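PDB 6O38: acinetobacter secreted protease CpaA from Acinetobacter nosocomialis M2, which is a secreted zinc metalloprotease that binds its chaperone CpaB and is probably exported by the type II secretion system. Local coordinates for residues Q320-A325 with Q366-D371; K330-S335 with T408-N413. All coordinates share one frame; numbering follows the deposited sequence.

Interaction 1 of 2, residues Q320-A325 with Q366-D371; sequences QLPAQA and QGWTVD
The indole N-H of W368 reaches the backbone carbonyl of P322, NE1 to O 2.8 Å, in a nearly straight hydrogen bond (172° at the hydrogen). The bond joins two elements of the fourth StcE-type beta-sandwich domain of the chain: the loop that follows strand 318-320, and the start of strand 367-381. The carbonyl oxygen lies at the ring edge, practically in the indole plane, and receives the N-H on a lone pair within its own carbonyl plane. One bond thus ties down the single polar atom of an otherwise apolar, buried side chain and fixes the rotation of the ring.

Three loop residues close in around the same indole. L321 lies over one face: its CB stands 3.7 Å from the centroid of the five-membered ring, a CH-pi contact only 18° off the normal, while its CD1 runs on to CB and CG of W368. The P322 and W368 side chains cross at about a right angle, with P322 CD 3.6 Å from W368 CZ2 on the benzo side. In W368 the CG atom sits beside the backbone N (chi1 -74°), which carries the ring from the strand toward the loop.

Beyond the two segments, V331 of strand 330-335 touches L321, P322 and W368, and Y363 meets the tryptophan edge-to-face, so the indole belongs to the apolar interior of the sandwich. The third loop residue, A325, approaches obliquely with its methyl, CB 3.8 Å from W368 CZ2.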
loop_
_atom_site.group_PDB
_atom_site.type_symbol
_atom_site.label_atom_id
_atom_site.label_comp_id
_atom_site.label_asym_id
_atom_site.label_seq_id
_atom_site.Cartn_x
_atom_site.Cartn_y
_atom_site.Cartn_z
ATOM N N GLN A 320 9.698 20.528 22.742
ATOM C CA GLN A 320 9.274 19.790 23.923
ATOM C C GLN A 320 8.243 18.753 23.496
ATOM O O GLN A 320 7.210 19.103 22.916
ATOM C CB GLN A 320 8.686 20.737 24.971
ATOM C CG GLN A 320 8.329 20.080 26.298
ATOM C CD GLN A 320 9.536 19.873 27.194
ATOM O OE1 GLN A 320 10.646 20.299 26.872
ATOM N NE2 GLN A 320 9.323 19.220 28.331
ATOM N N LEU A 321 8.533 17.483 23.771
ATOM C CA LEU A 321 7.594 16.421 23.450
ATOM C C LEU A 321 6.293 16.631 24.227
ATOM O O LEU A 321 6.297 17.267 25.286
ATOM C CB LEU A 321 8.208 15.060 23.773
ATOM C CG LEU A 321 9.336 14.638 22.827
ATOM C CD1 LEU A 321 9.907 13.283 23.215
ATOM C CD2 LEU A 321 8.848 14.621 21.384
ATOM N N PRO A 322 5.168 16.129 23.713
ATOM C CA PRO A 322 3.867 16.445 24.320
ATOM C C PRO A 322 3.836 16.146 25.813
ATOM O O PRO A 322 4.298 15.100 26.270
ATOM C CB PRO A 322 2.894 15.550 23.548
ATOM C CG PRO A 322 3.539 15.366 22.221
ATOM C CD PRO A 322 5.019 15.334 22.480
ATOM N N ALA A 323 3.275 17.088 26.574
ATOM C CA ALA A 323 3.237 16.945 28.025
ATOM C C ALA A 323 2.230 15.893 28.464
ATOM O O ALA A 323 2.450 15.213 29.472
ATOM C CB ALA A 323 2.914 18.288 28.678
ATOM N N GLN A 324 1.131 15.740 27.731
ATOM C CA GLN A 324 0.100 14.769 28.066
ATOM C C GLN A 324 -0.047 13.784 26.917
ATOM O O GLN A 324 -0.236 14.186 25.764
ATOM C CB GLN A 324 -1.235 15.458 28.363
ATOM C CG GLN A 324 -1.298 16.028 29.770
ATOM C CD GLN A 324 -2.414 17.034 29.954
ATOM O OE1 GLN A 324 -3.451 16.960 29.294
ATOM N NE2 GLN A 324 -2.186 18.015 30.821
ATOM N N ALA A 325 0.036 12.497 27.240
ATOM C CA ALA A 325 -0.039 11.439 26.245
ATOM C C ALA A 325 -0.454 10.156 26.944
ATOM O O ALA A 325 -0.538 10.092 28.173
ATOM C CB ALA A 325 1.297 11.258 25.517
ATOM N N GLN A 366 6.659 5.694 32.171
ATOM C CA GLN A 366 7.644 6.568 32.795
ATOM C C GLN A 366 8.126 7.663 31.845
ATOM O O GLN A 366 9.252 8.152 31.971
ATOM C CB GLN A 366 8.818 5.748 33.325
ATOM C CG GLN A 366 8.477 4.956 34.580
ATOM C CD GLN A 366 9.333 3.718 34.753
ATOM O OE1 GLN A 366 9.923 3.217 33.797
ATOM N NE2 GLN A 366 9.402 3.216 35.981
ATOM N N GLY A 367 7.288 8.054 30.895
ATOM C CA GLY A 367 7.556 9.192 30.039
ATOM C C GLY A 367 7.962 8.783 28.633
ATOM O O GLY A 367 7.889 7.616 28.237
ATOM N N TRP A 368 8.399 9.785 27.873
ATOM C CA TRP A 368 8.789 9.572 26.488
ATOM C C TRP A 368 10.091 8.783 26.405
ATOM O O TRP A 368 10.954 8.862 27.284
ATOM C CB TRP A 368 8.933 10.909 25.763
ATOM C CG TRP A 368 7.616 11.546 25.450
ATOM C CD1 TRP A 368 7.043 12.605 26.089
ATOM C CD2 TRP A 368 6.700 11.154 24.422
ATOM N NE1 TRP A 368 5.827 12.900 25.520
ATOM C CE2 TRP A 368 5.594 12.023 24.494
ATOM C CE3 TRP A 368 6.710 10.152 23.446
ATOM C CZ2 TRP A 368 4.509 11.922 23.627
ATOM C CZ3 TRP A 368 5.632 10.053 22.587
ATOM C CH2 TRP A 368 4.546 10.933 22.684
ATOM N N THR A 369 10.229 8.021 25.323
ATOM C CA THR A 369 11.297 7.043 25.185
ATOM C C THR A 369 11.755 6.985 23.734
ATOM O O THR A 369 10.937 7.077 22.814
ATOM C CB THR A 369 10.820 5.661 25.672
ATOM O OG1 THR A 369 11.069 5.537 27.078
ATOM C CG2 THR A 369 11.511 4.527 24.932
ATOM N N VAL A 370 13.071 6.853 23.541
ATOM C CA VAL A 370 13.625 6.711 22.199
ATOM C C VAL A 370 13.085 5.439 21.561
ATOM O O VAL A 370 13.093 4.363 22.174
ATOM C CB VAL A 370 15.160 6.703 22.259
ATOM C CG1 VAL A 370 15.747 6.130 20.978
ATOM C CG2 VAL A 370 15.688 8.107 22.514
ATOM N N ASP A 371 12.612 5.554 20.317
ATOM C CA ASP A 371 12.006 4.425 19.622
ATOM C C ASP A 371 12.645 4.155 18.262
ATOM O O ASP A 371 12.106 3.358 17.486
ATOM C CB ASP A 371 10.495 4.651 19.458
ATOM C CG ASP A 371 9.738 3.367 19.157
ATOM O OD1 ASP A 371 9.917 2.378 19.899
ATOM O OD2 ASP A 371 8.964 3.348 18.176
#

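Interaction 2 of 2, residues K330-S335 with T408-N413; sequences KVVIVS and TAENSN
K330 turns its CG beside the backbone N (chi1 -67°) and then runs out fully extended, which takes NZ from strand 330-335 across to N413, just past the end of helix 391-411. The N413 side chain meets the lysine at about a right angle and offers OD1 to the ammonium group. This hydrogen bond is modelled as very short, a value that carries little weight at 2.6 Å resolution.

Two residues further along the strand, V332 meets E410 of the last helical turn; their side chains approach from opposite directions. A chi1 of -171° swings E410 away from its own backbone N, and the extended chain carries the carboxylate to the valine methyls, OE1 lying 3.6 Å from V332 CG1. This touch is van der Waals only; the polar end is held by Y417 OH, bonded to OE1, and by K307 NZ, which forms a salt bridge with OE2. The tyrosine and lysine would probably favour a charged carboxylate beside these methyls.

N413 ends the helix with positive phi and two bonds back into the last turn, one of them weak (N413 N to E410 O, 3.5 Å). S412 OG also bonds T408 O at 3.0 Å. Through E410 and, by a bond of doubtful length, N413, the end of this helix of the reprolysin-like protease region faces strand 330-335, which lies between strands 305-310 and 358-364 of the preceding beta-sandwich domain; the helix end itself is a Schellman motif.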
loop_
_atom_site.group_PDB
_atom_site.type_symbol
_atom_site.label_atom_id
_atom_site.label_comp_id
_atom_site.label_asym_id
_atom_site.label_seq_id
_atom_site.Cartn_x
_atom_site.Cartn_y
_atom_site.Cartn_z
ATOM N N LYS A 330 2.944 7.898 19.664
ATOM C CA LYS A 330 4.206 8.009 18.947
ATOM C C LYS A 330 4.364 9.408 18.373
ATOM O O LYS A 330 3.392 10.020 17.919
ATOM C CB LYS A 330 4.294 6.973 17.821
ATOM C CG LYS A 330 4.364 5.537 18.306
ATOM C CD LYS A 330 4.572 4.575 17.149
ATOM C CE LYS A 330 4.681 3.143 17.641
ATOM N NZ LYS A 330 5.380 2.272 16.655
ATOM N N VAL A 331 5.597 9.906 18.395
ATOM C CA VAL A 331 5.959 11.168 17.765
ATOM C C VAL A 331 7.112 10.899 16.810
ATOM O O VAL A 331 8.154 10.375 17.220
ATOM C CB VAL A 331 6.343 12.240 18.798
ATOM C CG1 VAL A 331 6.895 13.472 18.099
ATOM C CG2 VAL A 331 5.140 12.607 19.651
ATOM N N VAL A 332 6.923 11.254 15.543
ATOM C CA VAL A 332 7.957 11.140 14.520
ATOM C C VAL A 332 8.366 12.545 14.112
ATOM O O VAL A 332 7.511 13.379 13.793
ATOM C CB VAL A 332 7.466 10.333 13.305
ATOM C CG1 VAL A 332 8.548 10.274 12.238
ATOM C CG2 VAL A 332 7.052 8.934 13.731
ATOM N N ILE A 333 9.667 12.814 14.133
ATOM C CA ILE A 333 10.198 14.126 13.792
ATOM C C ILE A 333 11.181 13.964 12.643
ATOM O O ILE A 333 12.105 13.145 12.719
ATOM C CB ILE A 333 10.869 14.797 15.004
ATOM C CG1 ILE A 333 9.871 14.907 16.159
ATOM C CG2 ILE A 333 11.392 16.173 14.628
ATOM C CD1 ILE A 333 10.454 15.486 17.423
ATOM N N VAL A 334 10.971 14.733 11.577
ATOM C CA VAL A 334 11.875 14.766 10.437
ATOM C C VAL A 334 12.426 16.180 10.327
ATOM O O VAL A 334 11.752 17.161 10.663
ATOM C CB VAL A 334 11.189 14.323 9.123
ATOM C CG1 VAL A 334 10.197 13.201 9.391
ATOM C CG2 VAL A 334 10.507 15.491 8.429
ATOM N N SER A 335 13.678 16.282 9.887
ATOM C CA SER A 335 14.370 17.562 9.821
ATOM C C SER A 335 15.039 17.707 8.464
ATOM O O SER A 335 15.855 16.863 8.077
ATOM C CB SER A 335 15.405 17.690 10.942
ATOM O OG SER A 335 16.101 18.922 10.852
ATOM N N THR A 408 9.004 1.474 5.119
ATOM C CA THR A 408 8.810 0.081 5.506
ATOM C C THR A 408 9.148 -0.135 6.976
ATOM O O THR A 408 8.422 -0.833 7.694
ATOM C CB THR A 408 9.661 -0.832 4.621
ATOM O OG1 THR A 408 9.304 -0.636 3.247
ATOM C CG2 THR A 408 9.447 -2.292 4.992
ATOM N N ALA A 409 10.252 0.457 7.441
ATOM C CA ALA A 409 10.639 0.310 8.840
ATOM C C ALA A 409 9.605 0.931 9.771
ATOM O O ALA A 409 9.260 0.347 10.804
ATOM C CB ALA A 409 12.013 0.940 9.072
ATOM N N GLU A 410 9.097 2.115 9.419
ATOM C CA GLU A 410 8.130 2.790 10.278
ATOM C C GLU A 410 6.808 2.035 10.326
ATOM O O GLU A 410 6.154 1.985 11.374
ATOM C CB GLU A 410 7.918 4.224 9.794
ATOM C CG GLU A 410 7.101 5.089 10.737
ATOM C CD GLU A 410 7.143 6.556 10.358
ATOM O OE1 GLU A 410 8.241 7.151 10.405
ATOM O OE2 GLU A 410 6.080 7.113 10.011
ATOM N N ASN A 411 6.396 1.441 9.203
ATOM C CA ASN A 411 5.181 0.635 9.190
ATOM C C ASN A 411 5.315 -0.623 10.035
ATOM O O ASN A 411 4.299 -1.175 10.470
ATOM C CB ASN A 411 4.814 0.249 7.756
ATOM C CG ASN A 411 4.292 1.422 6.950
ATOM O OD1 ASN A 411 3.791 2.398 7.507
ATOM N ND2 ASN A 411 4.403 1.327 5.630
ATOM N N SER A 412 6.540 -1.086 10.276
ATOM C CA SER A 412 6.785 -2.352 10.951
ATOM C C SER A 412 7.186 -2.187 12.409
ATOM O O SER A 412 7.515 -3.184 13.059
ATOM C CB SER A 412 7.871 -3.139 10.211
ATOM O OG SER A 412 7.475 -3.430 8.883
ATOM N N ASN A 413 7.172 -0.960 12.934
ATOM C CA ASN A 413 7.696 -0.658 14.266
ATOM C C ASN A 413 9.156 -1.077 14.401
ATOM O O ASN A 413 9.613 -1.444 15.487
ATOM C CB ASN A 413 6.847 -1.304 15.368
ATOM C CG ASN A 413 5.391 -0.885 15.303
ATOM O OD1 ASN A 413 5.078 0.297 15.162
ATOM N ND2 ASN A 413 4.492 -1.857 15.407
#

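From the N terminus the chain passes first through 320-325, then strand 330-335, then 366-371, and last 408-413. Interaction 1 closes a loop of 40 residues, rich in strand, inside the fourth beta-sandwich domain. Interaction 2 starts within that loop and ends beyond it, spanning 72 residues, so the two contacts cross instead of nesting. Where interaction 1 ties the sandwich to itself, interaction 2 links it to the protease region. Their centres lie 15 Å apart, yet they meet at strand 330-335: V331 CG2 packs 3.5 Å from W368 CH2, pointing into the sandwich, while its neighbours K330 and V332 face the helix.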